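Local coordinates for protein 3-dehydroquinate dehydratase (Zymomonas mobilis subsp. mobilis, PDB 6SMF) that probably catalyses the trans-dehydration of 3-dehydroquinate to 3-dehydroshikimate through an enolate intermediate, the third step of chorismate biosynthesis, as a type II dehydroquinase dodecamer, at residues A[58-63]-A[89-94]. Residues are numbered along the deposited sequence; the frame is centred on the assembly and turned at random.
With SO4 (sulfate ion), chain G.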
ATOM      1  N   ASN A  58     -26.032  10.505 -17.789  1.00 68.97           N
ATOM      2  CA  ASN A  58     -25.556   9.474 -16.842  1.00 70.68           C
ATOM      3  C   ASN A  58     -24.496   8.613 -17.540  1.00 71.86           C
ATOM      4  O   ASN A  58     -23.978   7.696 -16.882  1.00 72.67           O
ATOM      5  CB  ASN A  58     -26.721   8.683 -16.242  1.00 71.01           C
ATOM      6  CG  ASN A  58     -27.732   9.607 -15.584  1.00 75.85           C
ATOM      7  OD1 ASN A  58     -27.328  10.585 -14.945  1.00 71.99           O
ATOM      8  ND2 ASN A  58     -29.037   9.353 -15.788  1.00 77.40           N
ATOM      9  N   HIS A  59     -24.160   8.893 -18.809  1.00 72.51           N
ATOM     10  CA  HIS A  59     -23.270   8.017 -19.626  1.00 72.57           C
ATOM     11  C   HIS A  59     -21.900   8.669 -19.771  1.00 71.78           C
ATOM     12  O   HIS A  59     -21.803   9.799 -20.284  1.00 70.74           O
ATOM     13  CB  HIS A  59     -23.878   7.686 -20.998  1.00 73.41           C
ATOM     14  CG  HIS A  59     -25.192   6.978 -20.914  1.00 74.16           C
ATOM     15  ND1 HIS A  59     -25.341   5.646 -21.265  1.00 75.26           N
ATOM     16  CD2 HIS A  59     -26.410   7.397 -20.498  1.00 74.38           C
ATOM     17  CE1 HIS A  59     -26.599   5.288 -21.066  1.00 77.82           C
ATOM     18  NE2 HIS A  59     -27.261   6.342 -20.575  1.00 76.86           N
ATOM     19  N   GLU A  60     -20.873   7.946 -19.341  1.00 69.24           N
ATOM     20  CA  GLU A  60     -19.454   8.348 -19.478  1.00 66.41           C
ATOM     21  C   GLU A  60     -19.186   8.668 -20.954  1.00 69.71           C
ATOM     22  O   GLU A  60     -18.588   9.725 -21.265  1.00 67.35           O
ATOM     23  CB  GLU A  60     -18.638   7.178 -18.945  1.00 64.24           C
ATOM     24  CG  GLU A  60     -17.146   7.381 -19.016  1.00 64.04           C
ATOM     25  CD  GLU A  60     -16.437   6.208 -18.350  1.00 66.11           C
ATOM     26  OE1 GLU A  60     -15.215   6.398 -18.010  1.00 62.11           O
ATOM     27  OE2 GLU A  60     -17.136   5.102 -18.171  1.00 65.51           O
ATOM     28  N   GLY A  61     -19.627   7.774 -21.842  1.00 70.66           N
ATOM     29  CA  GLY A  61     -19.421   7.938 -23.282  1.00 73.97           C
ATOM     30  C   GLY A  61     -19.987   9.256 -23.800  1.00 75.87           C
ATOM     31  O   GLY A  61     -19.351   9.871 -24.723  1.00 78.62           O
ATOM     32  N   ALA A  62     -21.155   9.683 -23.301  1.00 74.34           N
ATOM     33  CA  ALA A  62     -21.766  10.959 -23.734  1.00 74.22           C
ATOM     34  C   ALA A  62     -20.818  12.127 -23.428  1.00 69.20           C
ATOM     35  O   ALA A  62     -20.599  12.956 -24.306  1.00 71.31           O
ATOM     36  CB  ALA A  62     -23.128  11.139 -23.136  1.00 78.14           C
ATOM     37  N   LEU A  63     -20.216  12.178 -22.250  1.00 68.31           N
ATOM     38  CA  LEU A  63     -19.314  13.301 -21.877  1.00 66.16           C
ATOM     39  C   LEU A  63     -18.127  13.348 -22.839  1.00 67.38           C
ATOM     40  O   LEU A  63     -17.694  14.458 -23.220  1.00 67.70           O
ATOM     41  CB  LEU A  63     -18.884  13.139 -20.426  1.00 62.38           C
ATOM     42  CG  LEU A  63     -20.052  13.149 -19.447  1.00 64.10           C
ATOM     43  CD1 LEU A  63     -19.597  12.835 -18.055  1.00 64.68           C
ATOM     44  CD2 LEU A  63     -20.734  14.483 -19.451  1.00 67.62           C
ATOM     45  N   SER A  89     -12.763   8.027 -14.451  1.00 58.90           N
ATOM     46  CA  SER A  89     -12.672   8.041 -15.938  1.00 61.20           C
ATOM     47  C   SER A  89     -11.280   8.450 -16.446  1.00 57.72           C
ATOM     48  O   SER A  89     -11.035   9.622 -16.661  1.00 54.25           O
ATOM     49  CB  SER A  89     -13.742   8.857 -16.582  1.00 59.47           C
ATOM     50  OG  SER A  89     -13.702   8.585 -17.981  1.00 63.00           O
ATOM     51  N   VAL A  90     -10.439   7.463 -16.714  1.00 57.64           N
ATOM     52  CA  VAL A  90      -9.221   7.631 -17.532  1.00 58.56           C
ATOM     53  C   VAL A  90      -9.641   8.108 -18.921  1.00 60.60           C
ATOM     54  O   VAL A  90      -8.915   8.949 -19.507  1.00 55.24           O
ATOM     55  CB  VAL A  90      -8.409   6.340 -17.612  1.00 62.05           C
ATOM     56  CG1 VAL A  90      -7.204   6.512 -18.516  1.00 64.46           C
ATOM     57  CG2 VAL A  90      -7.949   5.893 -16.222  1.00 62.01           C
ATOM     58  N   ALA A  91     -10.800   7.673 -19.412  1.00 57.94           N
ATOM     59  CA  ALA A  91     -11.199   7.990 -20.801  1.00 60.63           C
ATOM     60  C   ALA A  91     -11.529   9.481 -20.892  1.00 60.93           C
ATOM     61  O   ALA A  91     -11.165  10.077 -21.954  1.00 61.16           O
ATOM     62  CB  ALA A  91     -12.347   7.114 -21.227  1.00 64.65           C
ATOM     63  N   ILE A  92     -12.159  10.069 -19.847  1.00 55.36           N
ATOM     64  CA  ILE A  92     -12.427  11.536 -19.841  1.00 60.40           C
ATOM     65  C   ILE A  92     -11.108  12.304 -19.717  1.00 64.38           C
ATOM     66  O   ILE A  92     -10.967  13.349 -20.345  1.00 62.00           O
ATOM     67  CB  ILE A  92     -13.450  11.917 -18.774  1.00 62.38           C
ATOM     68  CG1 ILE A  92     -14.852  11.524 -19.242  1.00 67.26           C
ATOM     69  CG2 ILE A  92     -13.410  13.397 -18.426  1.00 59.00           C
ATOM     70  CD1 ILE A  92     -15.834  11.437 -18.088  1.00 67.93           C
ATOM     71  N   TYR A  93     -10.154  11.772 -18.947  1.00 65.47           N
ATOM     72  CA  TYR A  93      -8.821  12.394 -18.765  1.00 62.56           C
ATOM     73  C   TYR A  93      -8.180  12.490 -20.158  1.00 67.17           C
ATOM     74  O   TYR A  93      -7.657  13.549 -20.511  1.00 69.12           O
ATOM     75  CB  TYR A  93      -8.011  11.607 -17.729  1.00 56.96           C
ATOM     76  CG  TYR A  93      -6.523  11.799 -17.797  1.00 55.12           C
ATOM     77  CD1 TYR A  93      -5.878  12.780 -17.079  1.00 56.45           C
ATOM     78  CD2 TYR A  93      -5.748  10.973 -18.588  1.00 56.19           C
ATOM     79  CE1 TYR A  93      -4.496  12.958 -17.156  1.00 60.52           C
ATOM     80  CE2 TYR A  93      -4.385  11.126 -18.672  1.00 58.35           C
ATOM     81  CZ  TYR A  93      -3.740  12.113 -17.963  1.00 60.56           C
ATOM     82  OH  TYR A  93      -2.380  12.147 -18.182  1.00 63.24           O
ATOM     83  N   ASP A  94      -8.245  11.412 -20.936  1.00 64.20           N
ATOM     84  CA  ASP A  94      -7.589  11.331 -22.266  1.00 62.93           C
ATOM     85  C   ASP A  94      -8.310  12.266 -23.250  1.00 67.32           C
ATOM     86  O   ASP A  94      -7.587  12.945 -24.045  1.00 68.83           O
ATOM     87  CB  ASP A  94      -7.564   9.888 -22.755  1.00 62.53           C
ATOM     88  CG  ASP A  94      -6.330   9.152 -22.302  1.00 64.90           C
ATOM     89  OD1 ASP A  94      -5.327   9.831 -21.955  1.00 65.48           O
ATOM     90  OD2 ASP A  94      -6.337   7.925 -22.395  1.00 69.63           O
TER
HETATM   91  S   SO4 G 203     -21.950   4.046 -21.670  1.00 98.64           S
HETATM   92  O1  SO4 G 203     -22.961   4.003 -22.715  1.00 87.41           O
HETATM   93  O2  SO4 G 203     -21.076   2.896 -21.852  1.00 81.01           O
HETATM   94  O3  SO4 G 203     -21.188   5.327 -21.776  1.00 72.87           O
HETATM   95  O4  SO4 G 203     -22.612   3.936 -20.358  1.00 87.81           O
HETATM   96  O   HOH W   1     -12.169   5.133 -18.194  1.00 69.28           O
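Ser89 OG is held by two bonds of opposite sense: it donates to Glu60 OE1 at 2.7 Å, on the anti lone pair of that carboxylate oxygen, and accepts from Ile92 N at 2.8 Å. The second bond makes Ser89 the N-cap of helix 90-98. With CG anti to the backbone N (chi1 179°) and the chain extended beyond it, the side chain of Glu60 reaches across to Ser89 OG, although the CA atoms of Glu60 and Ser89 are 7.7 Å apart. A water links Glu60 to the same helix start, accepting from Ala91 N at 3.1 Å and donating weakly to Glu60 OE1. OE1 thus lies at the N-terminal end of helix 90-98, where the helix dipole would probably stabilise its negative charge. Helices 60-72 and 90-98 each follow a strand of the parallel sheet in this flavodoxin-like fold, and here their first turns meet. Further along both helices, Leu63 CD1 meets Ile92 CD1 at 4.0 Å, the two side chains crossing at a slant. At the start of helix 60-72, a sulfate takes a bond from Gly61 N to its O3 (2.9 Å) and a nearly straight one, 169°, from His59 ND1 to its O1; His59 and Gly61 of two neighbouring subunits bind the same ion, placing it at a three-chain junction.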